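Local coordinates for protein Two-component response regulator yesN (Fusobacterium nucleatum, PDB 3LSG) that probably binds specific DNA sequences as a transcription factor of a two-component system, the chain here being its C-terminal AraC-type helix-turn-helix part, at residues A[9-14]-A[49-54]; A[21-26]-A[31-36]; A[73-78]-A[84-89]. One frame throughout, in Å; residues are numbered along the deposited sequence.

Interaction 1 of 3, residues A[9-14]-A[49-54]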
ATOM      1  N   ASN A   9     -17.003  -7.834   8.237  1.00 33.55           N
ATOM      2  CA  ASN A   9     -17.973  -6.757   8.074  1.00 31.43           C
ATOM      3  C   ASN A   9     -17.316  -5.390   7.986  1.00 31.54           C
ATOM      4  O   ASN A   9     -17.692  -4.561   7.166  1.00 35.47           O
ATOM      5  CB  ASN A   9     -18.979  -6.750   9.234  1.00 37.98           C
ATOM      6  CG  ASN A   9     -19.962  -7.896   9.159  1.00 49.01           C
ATOM      7  OD1 ASN A   9     -19.878  -8.753   8.275  1.00 48.10           O
ATOM      8  ND2 ASN A   9     -20.904  -7.921  10.098  1.00 55.94           N
ATOM      9  N   ILE A  10     -16.354  -5.147   8.864  1.00 32.14           N
ATOM     10  CA  ILE A  10     -15.644  -3.882   8.857  1.00 29.74           C
ATOM     11  C   ILE A  10     -14.988  -3.690   7.501  1.00 28.11           C
ATOM     12  O   ILE A  10     -15.073  -2.618   6.901  1.00 32.02           O
ATOM     13  CB  ILE A  10     -14.558  -3.840   9.962  1.00 29.78           C
ATOM     14  CG1 ILE A  10     -15.190  -3.927  11.348  1.00 26.92           C
ATOM     15  CG2 ILE A  10     -13.735  -2.559   9.880  1.00 21.04           C
ATOM     16  CD1 ILE A  10     -14.142  -4.048  12.431  1.00 29.07           C
ATOM     17  N   ILE A  11     -14.323  -4.730   7.016  1.00 23.58           N
ATOM     18  CA  ILE A  11     -13.643  -4.623   5.735  1.00 22.28           C
ATOM     19  C   ILE A  11     -14.638  -4.410   4.581  1.00 22.85           C
ATOM     20  O   ILE A  11     -14.377  -3.631   3.671  1.00 28.22           O
ATOM     21  CB  ILE A  11     -12.747  -5.848   5.467  1.00 21.05           C
ATOM     22  CG1 ILE A  11     -11.669  -5.945   6.550  1.00 24.25           C
ATOM     23  CG2 ILE A  11     -12.129  -5.751   4.076  1.00 21.51           C
ATOM     24  CD1 ILE A  11     -10.955  -7.283   6.601  1.00 22.20           C
ATOM     25  N   GLU A  12     -15.788  -5.072   4.639  1.00 30.80           N
ATOM     26  CA  GLU A  12     -16.788  -4.910   3.589  1.00 34.51           C
ATOM     27  C   GLU A  12     -17.296  -3.468   3.522  1.00 38.36           C
ATOM     28  O   GLU A  12     -17.559  -2.919   2.441  1.00 30.32           O
ATOM     29  CB  GLU A  12     -17.947  -5.879   3.802  1.00 35.45           C
ATOM     30  CG  GLU A  12     -19.125  -5.635   2.877  1.00 44.67           C
ATOM     31  CD  GLU A  12     -18.753  -5.693   1.400  1.00 47.46           C
ATOM     32  OE1 GLU A  12     -17.826  -6.450   1.042  1.00 46.32           O
ATOM     33  OE2 GLU A  12     -19.400  -4.990   0.594  1.00 44.85           O
ATOM     34  N   GLU A  13     -17.419  -2.859   4.694  1.00 31.68           N
ATOM     35  CA  GLU A  13     -17.907  -1.499   4.818  1.00 37.78           C
ATOM     36  C   GLU A  13     -16.819  -0.505   4.438  1.00 38.92           C
ATOM     37  O   GLU A  13     -17.106   0.583   3.945  1.00 46.31           O
ATOM     38  CB  GLU A  13     -18.354  -1.261   6.265  1.00 51.67           C
ATOM     39  CG  GLU A  13     -19.444  -0.224   6.428  1.00 68.33           C
ATOM     40  CD  GLU A  13     -18.894   1.156   6.715  1.00 77.85           C
ATOM     41  OE1 GLU A  13     -18.154   1.303   7.715  1.00 82.33           O
ATOM     42  OE2 GLU A  13     -19.210   2.093   5.951  1.00 78.44           O
ATOM     43  N   SER A  14     -15.563  -0.891   4.639  1.00 29.39           N
ATOM     44  CA  SER A  14     -14.476   0.081   4.608  1.00 28.36           C
ATOM     45  C   SER A  14     -13.553   0.026   3.401  1.00 23.73           C
ATOM     46  O   SER A  14     -12.760   0.956   3.186  1.00 22.67           O
ATOM     47  CB  SER A  14     -13.621  -0.034   5.887  1.00 33.75           C
ATOM     48  OG  SER A  14     -14.408   0.108   7.058  1.00 29.62           O
ATOM     49  N   GLN A  49      -3.390  -7.303   4.241  1.00 19.56           N
ATOM     50  CA  GLN A  49      -3.216  -6.496   3.034  1.00 21.20           C
ATOM     51  C   GLN A  49      -3.662  -7.225   1.756  1.00 21.10           C
ATOM     52  O   GLN A  49      -4.195  -6.606   0.843  1.00 20.90           O
ATOM     53  CB  GLN A  49      -1.758  -6.038   2.892  1.00 19.46           C
ATOM     54  CG  GLN A  49      -1.296  -5.033   3.950  1.00 17.35           C
ATOM     55  CD  GLN A  49      -0.777  -5.689   5.241  1.00 19.92           C
ATOM     56  OE1 GLN A  49      -0.964  -6.889   5.484  1.00 20.93           O
ATOM     57  NE2 GLN A  49      -0.113  -4.898   6.064  1.00 17.90           N
ATOM     58  N   ASP A  50      -3.404  -8.530   1.683  1.00 20.76           N
ATOM     59  CA  ASP A  50      -3.775  -9.332   0.516  1.00 21.37           C
ATOM     60  C   ASP A  50      -5.292  -9.518   0.474  1.00 23.57           C
ATOM     61  O   ASP A  50      -5.901  -9.523  -0.586  1.00 20.38           O
ATOM     62  CB  ASP A  50      -3.113 -10.719   0.561  1.00 24.22           C
ATOM     63  CG  ASP A  50      -1.603 -10.665   0.351  1.00 34.08           C
ATOM     64  OD1 ASP A  50      -1.070  -9.563   0.122  1.00 33.52           O
ATOM     65  OD2 ASP A  50      -0.952 -11.736   0.413  1.00 35.86           O
ATOM     66  N   TYR A  51      -5.894  -9.710   1.645  1.00 20.76           N
ATOM     67  CA  TYR A  51      -7.339  -9.844   1.725  1.00 18.37           C
ATOM     68  C   TYR A  51      -7.998  -8.535   1.294  1.00 19.28           C
ATOM     69  O   TYR A  51      -8.996  -8.528   0.570  1.00 22.38           O
ATOM     70  CB  TYR A  51      -7.759 -10.225   3.146  1.00 21.32           C
ATOM     71  CG  TYR A  51      -9.248 -10.476   3.312  1.00 22.67           C
ATOM     72  CD1 TYR A  51      -9.764 -11.762   3.269  1.00 22.91           C
ATOM     73  CD2 TYR A  51     -10.124  -9.425   3.530  1.00 24.60           C
ATOM     74  CE1 TYR A  51     -11.127 -11.995   3.438  1.00 36.91           C
ATOM     75  CE2 TYR A  51     -11.477  -9.637   3.689  1.00 25.96           C
ATOM     76  CZ  TYR A  51     -11.975 -10.926   3.649  1.00 33.03           C
ATOM     77  OH  TYR A  51     -13.321 -11.135   3.810  1.00 36.48           O
ATOM     78  N   LEU A  52      -7.439  -7.420   1.744  1.00 19.86           N
ATOM     79  CA  LEU A  52      -8.006  -6.126   1.397  1.00 21.31           C
ATOM     80  C   LEU A  52      -7.867  -5.892  -0.114  1.00 18.30           C
ATOM     81  O   LEU A  52      -8.810  -5.475  -0.773  1.00 21.67           O
ATOM     82  CB  LEU A  52      -7.320  -5.007   2.180  1.00 16.19           C
ATOM     83  CG  LEU A  52      -7.719  -3.583   1.765  1.00 15.17           C
ATOM     84  CD1 LEU A  52      -9.232  -3.343   1.823  1.00 16.30           C
ATOM     85  CD2 LEU A  52      -6.965  -2.539   2.604  1.00 19.49           C
ATOM     86  N   LEU A  53      -6.689  -6.186  -0.650  1.00 15.73           N
ATOM     87  CA  LEU A  53      -6.457  -6.078  -2.082  1.00 14.59           C
ATOM     88  C   LEU A  53      -7.463  -6.932  -2.864  1.00 17.15           C
ATOM     89  O   LEU A  53      -8.077  -6.468  -3.818  1.00 17.36           O
ATOM     90  CB  LEU A  53      -5.016  -6.471  -2.421  1.00 15.53           C
ATOM     91  CG  LEU A  53      -4.728  -6.475  -3.925  1.00 23.33           C
ATOM     92  CD1 LEU A  53      -4.915  -5.055  -4.483  1.00 20.69           C
ATOM     93  CD2 LEU A  53      -3.323  -6.981  -4.211  1.00 26.13           C
ATOM     94  N   GLN A  54      -7.673  -8.167  -2.424  1.00 19.89           N
ATOM     95  CA  GLN A  54      -8.626  -9.041  -3.113  1.00 23.10           C
ATOM     96  C   GLN A  54     -10.049  -8.475  -3.154  1.00 22.47           C
ATOM     97  O   GLN A  54     -10.711  -8.547  -4.177  1.00 21.04           O
ATOM     98  CB  GLN A  54      -8.654 -10.428  -2.482  1.00 20.34           C
ATOM     99  CG  GLN A  54      -9.766 -11.293  -3.006  1.00 27.30           C
ATOM    100  CD  GLN A  54      -9.696 -12.695  -2.458  1.00 40.28           C
ATOM    101  OE1 GLN A  54      -8.951 -12.960  -1.516  1.00 40.75           O
ATOM    102  NE2 GLN A  54     -10.461 -13.606  -3.052  1.00 40.14           N
TER

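Interaction 2 of 3, residues A[21-26]-A[31-36]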
ATOM      1  N   THR A  21      -6.629   1.166   6.447  1.00 25.82           N
ATOM      2  CA  THR A  21      -5.387   0.423   6.558  1.00 24.66           C
ATOM      3  C   THR A  21      -5.466  -0.582   7.704  1.00 25.50           C
ATOM      4  O   THR A  21      -6.462  -0.649   8.431  1.00 23.30           O
ATOM      5  CB  THR A  21      -4.210   1.367   6.862  1.00 29.63           C
ATOM      6  OG1 THR A  21      -4.409   1.977   8.145  1.00 32.35           O
ATOM      7  CG2 THR A  21      -4.119   2.465   5.814  1.00 33.33           C
ATOM      8  N   LEU A  22      -4.399  -1.355   7.861  1.00 18.68           N
ATOM      9  CA  LEU A  22      -4.277  -2.301   8.969  1.00 20.71           C
ATOM     10  C   LEU A  22      -4.461  -1.581  10.300  1.00 22.15           C
ATOM     11  O   LEU A  22      -5.155  -2.074  11.184  1.00 19.33           O
ATOM     12  CB  LEU A  22      -2.910  -3.015   8.927  1.00 19.10           C
ATOM     13  CG  LEU A  22      -2.626  -3.966  10.101  1.00 26.23           C
ATOM     14  CD1 LEU A  22      -3.652  -5.057  10.141  1.00 20.33           C
ATOM     15  CD2 LEU A  22      -1.233  -4.570  10.034  1.00 35.53           C
ATOM     16  N   SER A  23      -3.861  -0.399  10.416  1.00 23.39           N
ATOM     17  CA  SER A  23      -3.928   0.406  11.640  1.00 25.82           C
ATOM     18  C   SER A  23      -5.339   0.911  11.988  1.00 23.61           C
ATOM     19  O   SER A  23      -5.722   0.982  13.160  1.00 23.52           O
ATOM     20  CB  SER A  23      -2.945   1.583  11.540  1.00 31.97           C
ATOM     21  OG  SER A  23      -1.606   1.107  11.566  1.00 38.13           O
ATOM     22  N   VAL A  24      -6.110   1.266  10.970  1.00 22.13           N
ATOM     23  CA  VAL A  24      -7.488   1.693  11.177  1.00 23.07           C
ATOM     24  C   VAL A  24      -8.304   0.501  11.681  1.00 20.88           C
ATOM     25  O   VAL A  24      -9.085   0.624  12.628  1.00 21.59           O
ATOM     26  CB  VAL A  24      -8.096   2.252   9.870  1.00 25.07           C
ATOM     27  CG1 VAL A  24      -9.586   2.561  10.042  1.00 24.79           C
ATOM     28  CG2 VAL A  24      -7.337   3.491   9.413  1.00 25.63           C
ATOM     29  N   LEU A  25      -8.118  -0.661  11.055  1.00 19.44           N
ATOM     30  CA  LEU A  25      -8.795  -1.871  11.520  1.00 23.46           C
ATOM     31  C   LEU A  25      -8.412  -2.220  12.964  1.00 25.74           C
ATOM     32  O   LEU A  25      -9.264  -2.496  13.809  1.00 22.81           O
ATOM     33  CB  LEU A  25      -8.484  -3.058  10.605  1.00 15.01           C
ATOM     34  CG  LEU A  25      -9.160  -4.385  10.967  1.00 20.42           C
ATOM     35  CD1 LEU A  25     -10.690  -4.219  11.106  1.00 25.08           C
ATOM     36  CD2 LEU A  25      -8.856  -5.441   9.924  1.00 23.51           C
ATOM     37  N   SER A  26      -7.124  -2.201  13.255  1.00 19.62           N
ATOM     38  CA  SER A  26      -6.680  -2.663  14.560  1.00 21.05           C
ATOM     39  C   SER A  26      -7.266  -1.753  15.643  1.00 25.54           C
ATOM     40  O   SER A  26      -7.697  -2.219  16.706  1.00 22.89           O
ATOM     41  CB  SER A  26      -5.142  -2.744  14.608  1.00 21.38           C
ATOM     42  OG  SER A  26      -4.574  -1.464  14.826  1.00 28.86           O
ATOM     43  N   LEU A  31      -6.959  -3.510  19.158  1.00 22.10           N
ATOM     44  CA  LEU A  31      -5.754  -4.339  19.080  1.00 23.91           C
ATOM     45  C   LEU A  31      -4.584  -3.537  18.526  1.00 19.38           C
ATOM     46  O   LEU A  31      -4.775  -2.545  17.842  1.00 22.02           O
ATOM     47  CB  LEU A  31      -5.999  -5.540  18.166  1.00 24.06           C
ATOM     48  CG  LEU A  31      -7.189  -6.453  18.477  1.00 21.71           C
ATOM     49  CD1 LEU A  31      -7.378  -7.465  17.355  1.00 25.14           C
ATOM     50  CD2 LEU A  31      -6.969  -7.168  19.801  1.00 21.89           C
ATOM     51  N   SER A  32      -3.370  -3.979  18.806  1.00 26.41           N
ATOM     52  CA  SER A  32      -2.214  -3.454  18.092  1.00 23.80           C
ATOM     53  C   SER A  32      -2.179  -4.015  16.662  1.00 22.45           C
ATOM     54  O   SER A  32      -2.664  -5.106  16.396  1.00 20.22           O
ATOM     55  CB  SER A  32      -0.930  -3.845  18.811  1.00 22.47           C
ATOM     56  OG  SER A  32      -0.741  -5.248  18.710  1.00 20.21           O
ATOM     57  N   SER A  33      -1.606  -3.255  15.741  1.00 18.50           N
ATOM     58  CA  SER A  33      -1.418  -3.722  14.370  1.00 25.87           C
ATOM     59  C   SER A  33      -0.553  -4.982  14.325  1.00 20.95           C
ATOM     60  O   SER A  33      -0.814  -5.901  13.540  1.00 22.08           O
ATOM     61  CB  SER A  33      -0.760  -2.623  13.540  1.00 29.15           C
ATOM     62  OG  SER A  33      -1.689  -1.578  13.353  1.00 37.12           O
ATOM     63  N   GLY A  34       0.476  -5.001  15.165  1.00 18.34           N
ATOM     64  CA  GLY A  34       1.364  -6.143  15.291  1.00 20.29           C
ATOM     65  C   GLY A  34       0.638  -7.425  15.639  1.00 24.23           C
ATOM     66  O   GLY A  34       0.861  -8.447  15.009  1.00 21.16           O
ATOM     67  N   TYR A  35      -0.230  -7.387  16.649  1.00 20.54           N
ATOM     68  CA  TYR A  35      -1.014  -8.574  16.968  1.00 16.49           C
ATOM     69  C   TYR A  35      -2.091  -8.887  15.920  1.00 17.21           C
ATOM     70  O   TYR A  35      -2.284 -10.047  15.546  1.00 21.32           O
ATOM     71  CB  TYR A  35      -1.635  -8.484  18.365  1.00 19.46           C
ATOM     72  CG  TYR A  35      -2.498  -9.675  18.634  1.00 27.84           C
ATOM     73  CD1 TYR A  35      -1.929 -10.917  18.915  1.00 26.84           C
ATOM     74  CD2 TYR A  35      -3.885  -9.586  18.547  1.00 27.78           C
ATOM     75  CE1 TYR A  35      -2.725 -12.030  19.133  1.00 30.77           C
ATOM     76  CE2 TYR A  35      -4.687 -10.695  18.767  1.00 31.39           C
ATOM     77  CZ  TYR A  35      -4.102 -11.911  19.065  1.00 32.69           C
ATOM     78  OH  TYR A  35      -4.903 -13.013  19.287  1.00 43.79           O
ATOM     79  N   LEU A  36      -2.805  -7.866  15.444  1.00 19.17           N
ATOM     80  CA  LEU A  36      -3.812  -8.121  14.416  1.00 22.65           C
ATOM     81  C   LEU A  36      -3.195  -8.789  13.186  1.00 21.37           C
ATOM     82  O   LEU A  36      -3.772  -9.707  12.610  1.00 22.70           O
ATOM     83  CB  LEU A  36      -4.531  -6.842  14.008  1.00 20.63           C
ATOM     84  CG  LEU A  36      -5.566  -7.018  12.892  1.00 22.65           C
ATOM     85  CD1 LEU A  36      -6.659  -7.984  13.298  1.00 16.25           C
ATOM     86  CD2 LEU A  36      -6.147  -5.665  12.500  1.00 20.27           C
TER

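Interaction 3 of 3, residues A[73-78]-A[84-89]. With PO4 (phosphate ion), chain F.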
ATOM      1  N   GLU A  73     -12.263   6.383 -12.343  1.00 18.82           N
ATOM      2  CA  GLU A  73     -13.494   6.300 -11.546  1.00 22.00           C
ATOM      3  C   GLU A  73     -13.561   4.997 -10.762  1.00 24.32           C
ATOM      4  O   GLU A  73     -13.897   4.981  -9.585  1.00 20.41           O
ATOM      5  CB  GLU A  73     -14.726   6.388 -12.429  1.00 23.85           C
ATOM      6  CG  GLU A  73     -14.866   7.685 -13.195  1.00 30.84           C
ATOM      7  CD  GLU A  73     -16.167   7.756 -13.986  1.00 26.64           C
ATOM      8  OE1 GLU A  73     -16.265   7.103 -15.045  1.00 28.40           O
ATOM      9  OE2 GLU A  73     -17.093   8.475 -13.547  1.00 37.39           O
ATOM     10  N   ILE A  74     -13.264   3.899 -11.433  1.00 22.11           N
ATOM     11  CA  ILE A  74     -13.196   2.611 -10.764  1.00 23.98           C
ATOM     12  C   ILE A  74     -12.136   2.620  -9.666  1.00 23.90           C
ATOM     13  O   ILE A  74     -12.394   2.144  -8.568  1.00 20.22           O
ATOM     14  CB  ILE A  74     -12.938   1.485 -11.757  1.00 18.97           C
ATOM     15  CG1 ILE A  74     -14.144   1.337 -12.687  1.00 21.29           C
ATOM     16  CG2 ILE A  74     -12.688   0.165 -11.027  1.00 16.03           C
ATOM     17  CD1 ILE A  74     -13.855   0.439 -13.906  1.00 22.53           C
ATOM     18  N   ALA A  75     -10.958   3.176  -9.947  1.00 21.90           N
ATOM     19  CA  ALA A  75      -9.910   3.280  -8.926  1.00 19.39           C
ATOM     20  C   ALA A  75     -10.470   3.962  -7.685  1.00 22.00           C
ATOM     21  O   ALA A  75     -10.336   3.469  -6.568  1.00 21.18           O
ATOM     22  CB  ALA A  75      -8.707   4.057  -9.458  1.00 15.66           C
ATOM     23  N   GLU A  76     -11.123   5.097  -7.885  1.00 28.64           N
ATOM     24  CA  GLU A  76     -11.682   5.853  -6.771  1.00 30.04           C
ATOM     25  C   GLU A  76     -12.711   5.027  -6.000  1.00 27.32           C
ATOM     26  O   GLU A  76     -12.766   5.059  -4.780  1.00 28.16           O
ATOM     27  CB  GLU A  76     -12.345   7.131  -7.288  1.00 33.84           C
ATOM     28  CG  GLU A  76     -13.025   7.945  -6.214  1.00 48.23           C
ATOM     29  CD  GLU A  76     -13.584   9.235  -6.767  1.00 69.96           C
ATOM     30  OE1 GLU A  76     -14.179   9.191  -7.867  1.00 74.24           O
ATOM     31  OE2 GLU A  76     -13.421  10.288  -6.110  1.00 80.22           O
ATOM     32  N   GLN A  77     -13.519   4.274  -6.725  1.00 22.39           N
ATOM     33  CA  GLN A  77     -14.605   3.531  -6.101  1.00 26.61           C
ATOM     34  C   GLN A  77     -14.152   2.266  -5.379  1.00 22.07           C
ATOM     35  O   GLN A  77     -14.924   1.665  -4.637  1.00 30.17           O
ATOM     36  CB  GLN A  77     -15.684   3.224  -7.138  1.00 24.71           C
ATOM     37  CG  GLN A  77     -16.373   4.495  -7.586  1.00 29.11           C
ATOM     38  CD  GLN A  77     -17.520   4.250  -8.531  1.00 28.92           C
ATOM     39  OE1 GLN A  77     -18.150   3.196  -8.504  1.00 30.66           O
ATOM     40  NE2 GLN A  77     -17.799   5.231  -9.380  1.00 31.72           N
ATOM     41  N   VAL A  78     -12.910   1.851  -5.595  1.00 20.76           N
ATOM     42  CA  VAL A  78     -12.401   0.672  -4.883  1.00 23.96           C
ATOM     43  C   VAL A  78     -11.263   1.028  -3.936  1.00 26.42           C
ATOM     44  O   VAL A  78     -10.479   0.172  -3.532  1.00 27.87           O
ATOM     45  CB  VAL A  78     -12.011  -0.488  -5.836  1.00 22.08           C
ATOM     46  CG1 VAL A  78     -13.196  -0.817  -6.737  1.00 25.01           C
ATOM     47  CG2 VAL A  78     -10.789  -0.116  -6.675  1.00 18.03           C
ATOM     48  N   ASN A  84      -3.033   5.106 -11.662  1.00 23.65           N
ATOM     49  CA  ASN A  84      -1.966   4.296 -12.238  1.00 26.88           C
ATOM     50  C   ASN A  84      -1.494   3.198 -11.301  1.00 22.83           C
ATOM     51  O   ASN A  84      -1.143   2.109 -11.747  1.00 21.98           O
ATOM     52  CB  ASN A  84      -0.806   5.161 -12.700  1.00 27.96           C
ATOM     53  CG  ASN A  84      -1.161   5.958 -13.928  1.00 29.23           C
ATOM     54  OD1 ASN A  84      -1.757   5.426 -14.868  1.00 31.57           O
ATOM     55  ND2 ASN A  84      -0.822   7.236 -13.925  1.00 30.72           N
ATOM     56  N   TYR A  85      -1.516   3.476 -10.003  1.00 17.99           N
ATOM     57  CA  TYR A  85      -1.195   2.453  -9.018  1.00 23.35           C
ATOM     58  C   TYR A  85      -2.270   1.369  -9.041  1.00 23.56           C
ATOM     59  O   TYR A  85      -1.966   0.188  -9.021  1.00 21.79           O
ATOM     60  CB  TYR A  85      -1.050   3.052  -7.615  1.00 18.45           C
ATOM     61  CG  TYR A  85      -0.371   2.106  -6.635  1.00 20.13           C
ATOM     62  CD1 TYR A  85       0.948   1.688  -6.836  1.00 20.49           C
ATOM     63  CD2 TYR A  85      -1.047   1.630  -5.522  1.00 21.13           C
ATOM     64  CE1 TYR A  85       1.569   0.824  -5.950  1.00 24.42           C
ATOM     65  CE2 TYR A  85      -0.439   0.772  -4.621  1.00 25.23           C
ATOM     66  CZ  TYR A  85       0.869   0.370  -4.835  1.00 31.30           C
ATOM     67  OH  TYR A  85       1.466  -0.485  -3.929  1.00 33.36           O
ATOM     68  N   PHE A  86      -3.530   1.782  -9.076  1.00 19.04           N
ATOM     69  CA  PHE A  86      -4.638   0.851  -9.315  1.00 19.71           C
ATOM     70  C   PHE A  86      -4.398  -0.059 -10.527  1.00 20.64           C
ATOM     71  O   PHE A  86      -4.561  -1.265 -10.445  1.00 21.80           O
ATOM     72  CB  PHE A  86      -5.967   1.597  -9.504  1.00 17.46           C
ATOM     73  CG  PHE A  86      -7.059   0.740 -10.140  1.00 14.96           C
ATOM     74  CD1 PHE A  86      -7.624  -0.328  -9.442  1.00 18.00           C
ATOM     75  CD2 PHE A  86      -7.495   0.992 -11.419  1.00 19.89           C
ATOM     76  CE1 PHE A  86      -8.612  -1.124 -10.024  1.00 16.54           C
ATOM     77  CE2 PHE A  86      -8.494   0.211 -12.004  1.00 21.76           C
ATOM     78  CZ  PHE A  86      -9.048  -0.841 -11.312  1.00 17.44           C
ATOM     79  N   ILE A  87      -4.002   0.525 -11.651  1.00 21.51           N
ATOM     80  CA  ILE A  87      -3.746  -0.266 -12.853  1.00 19.25           C
ATOM     81  C   ILE A  87      -2.619  -1.288 -12.632  1.00 25.23           C
ATOM     82  O   ILE A  87      -2.729  -2.441 -13.058  1.00 21.96           O
ATOM     83  CB  ILE A  87      -3.431   0.648 -14.059  1.00 20.63           C
ATOM     84  CG1 ILE A  87      -4.717   1.287 -14.611  1.00 19.93           C
ATOM     85  CG2 ILE A  87      -2.731  -0.136 -15.164  1.00 25.78           C
ATOM     86  CD1 ILE A  87      -4.440   2.539 -15.471  1.00 28.05           C
ATOM     87  N   THR A  88      -1.550  -0.879 -11.943  1.00 18.68           N
ATOM     88  CA  THR A  88      -0.452  -1.796 -11.667  1.00 24.50           C
ATOM     89  C   THR A  88      -0.860  -2.947 -10.743  1.00 25.65           C
ATOM     90  O   THR A  88      -0.409  -4.080 -10.937  1.00 22.16           O
ATOM     91  CB  THR A  88       0.794  -1.097 -11.079  1.00 34.37           C
ATOM     92  OG1 THR A  88       0.519  -0.672  -9.738  1.00 41.06           O
ATOM     93  CG2 THR A  88       1.200   0.096 -11.931  1.00 34.28           C
ATOM     94  N   LYS A  89      -1.697  -2.671  -9.742  1.00 19.97           N
ATOM     95  CA  LYS A  89      -2.148  -3.743  -8.852  1.00 19.91           C
ATOM     96  C   LYS A  89      -3.076  -4.694  -9.614  1.00 19.78           C
ATOM     97  O   LYS A  89      -2.973  -5.909  -9.481  1.00 16.90           O
ATOM     98  CB  LYS A  89      -2.857  -3.183  -7.604  1.00 22.59           C
ATOM     99  CG  LYS A  89      -1.932  -2.516  -6.576  1.00 24.77           C
ATOM    100  CD  LYS A  89      -0.982  -3.539  -5.963  1.00 32.51           C
ATOM    101  CE  LYS A  89      -0.280  -2.999  -4.732  1.00 37.15           C
ATOM    102  NZ  LYS A  89       0.812  -3.919  -4.292  1.00 39.77           N
TER
HETATM  103  P   PO4 F   1       1.098  -2.154  -0.989  1.00 38.39           P
HETATM  104  O1  PO4 F   1       0.105  -3.007  -0.250  1.00 41.54           O
HETATM  105  O2  PO4 F   1       2.172  -1.660  -0.055  1.00 43.82           O
HETATM  106  O3  PO4 F   1       1.730  -2.987  -2.081  1.00 34.31           O
HETATM  107  O4  PO4 F   1       0.383  -0.970  -1.588  1.00 44.24           O

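Interaction 1 of 3, residues A[9-14]-A[49-54]
Ile11 meets Tyr51 and Leu52 where helix 2-14 passes the start of helix 48-66, and these three residues carry the whole contact. The tight part lies on the tyrosine. Ile11 CD1 sits 3.8 Å from Tyr51 CE2, approaching the ring at a slant, while the second branch, CG2, comes to the ring edge in its plane, 4.0 Å from the same CE2. CG1 stands anti to the carbonyl carbon (chi1 -61°) and CG2 anti to the backbone N, and in this conformation both branches reach the ring. Tyr51 is brought across by its own torsion, CG anti to the backbone N at -176°, and Phe40 and Phe44 each meet its ring edge-to-face. In the AraC-type DNA-binding fold a long helix links two helix-turn-helix units; helix 48-66 matches that linker, and helix 2-14 packs beside its first turns. Toward Leu52 the fit is looser: Ile11 CG2 is 4.4 Å from Leu52 CD1, although the CA atoms of Ile11 and Leu52 are the nearest pair of the two backbones, at 7.3 Å. Ser14, buried a turn further on, turns its hydroxyl back into its own helix, with OG donating to Ile10 O at 2.8 Å. On the solvent side Glu12 points away from helix 48-66 at its base, yet its OE1 forms a salt bridge with Lys55, a turn beyond Tyr51.

Interaction 2 of 3, residues A[21-26]-A[31-36]
Ser26 and Leu31 close the turn with a backbone bond: Leu31 N donates to Ser26 O at 2.9 Å with an N-H...O angle of 171°. Next to this bond, Ser26 holds OG between its backbone N and carbonyl carbon (chi1 80°), a rotamer that aims the hydroxyl at the start of the next helix, where it hydrogen-bonds Ser33 OG at 3.2 Å. Ser33 and Ser23 both turn OG anti to their carbonyl carbons, which brings these two oxygens also to 3.2 Å; Ser23 OG has its firmer partner in Glu81 of the second subunit. Ser32 is the N-cap of helix 33-44, its OG accepting from Tyr35 N at 3.0 Å. Beside the hydroxyls lies an apolar layer centred on Leu36. With CG anti to the backbone N (178°), Leu36 reaches back so that CD2 wedges between two leucines. Leu22 runs past it in the opposite direction, CD1 only 3.5 Å from Leu36 CD2, closer than a normal carbon contact, whereas Leu25 crosses it at about a right angle, CG 3.6 Å from CD2. Helices 22-28 and 33-44 joined by this short turn form a helix-turn-helix, the first of the two expected in an AraC-type domain. Helix 48-66 packs against the leucine layer, Phe48 touching Leu22 and Leu25, while Ser23 and Ser33 lie against Glu81 of the second subunit.

Interaction 3 of 3, residues A[73-78]-A[84-89]
Ala75 offers Phe86 its alpha carbon as well as its methyl: CA stands 4.0 Å above one face of the ring, offset toward the rim, in keeping with the close approach of the two backbones, 5.8 Å between the CA atoms of Ala75 and Phe86. The pair joins helix 71-77 to helix 83-94, consistent with the second helix-turn-helix of an AraC-type domain, in which the latter would be the recognition helix. Phe86 swings across with CG anti to its backbone N (chi1 164°), and its CB touches Ala75 CB at 3.7 Å. The far end of the ring is met obliquely by two branches, Ile74 CG2 at 3.8 Å from CZ and, more loosely, Val78 CG2 at 4.1 Å from CE1. Met57 and Ala60 of helix 48-66 and Pro98 add further apolar contacts to Phe86. Elsewhere on helix 83-94, Tyr85 and Lys89 bind a phosphate, probably from the crystallisation liquor, together with Tyr85 and Lys89 of the second subunit. Lys89 lays CG over one face of the Tyr85 ring; Tyr85 OH donates to phosphate O4, which lies in the ring plane, and Lys89 NZ donates to phosphate O3 at 2.6 Å.

Helix 48-66 ties the set together. Interaction 1 sits near the middle of the chain, its centre 13 Å from that of interaction 2 and 15 Å from that of interaction 3, and it touches both: Ile10 CG2 packs on Leu25 CD1 at 3.7 Å, and Leu53 CD1 on Lys89 CB at 4.2 Å. Interactions 2 and 3, which would belong to the two helix-turn-helix units of an AraC-type domain, lie on opposite sides of the chain's centre, about 24 Å apart between centres and about 11 Å between nearest atoms. Both also reach the second subunit, and the phosphate next to interaction 3 is shared across that interface.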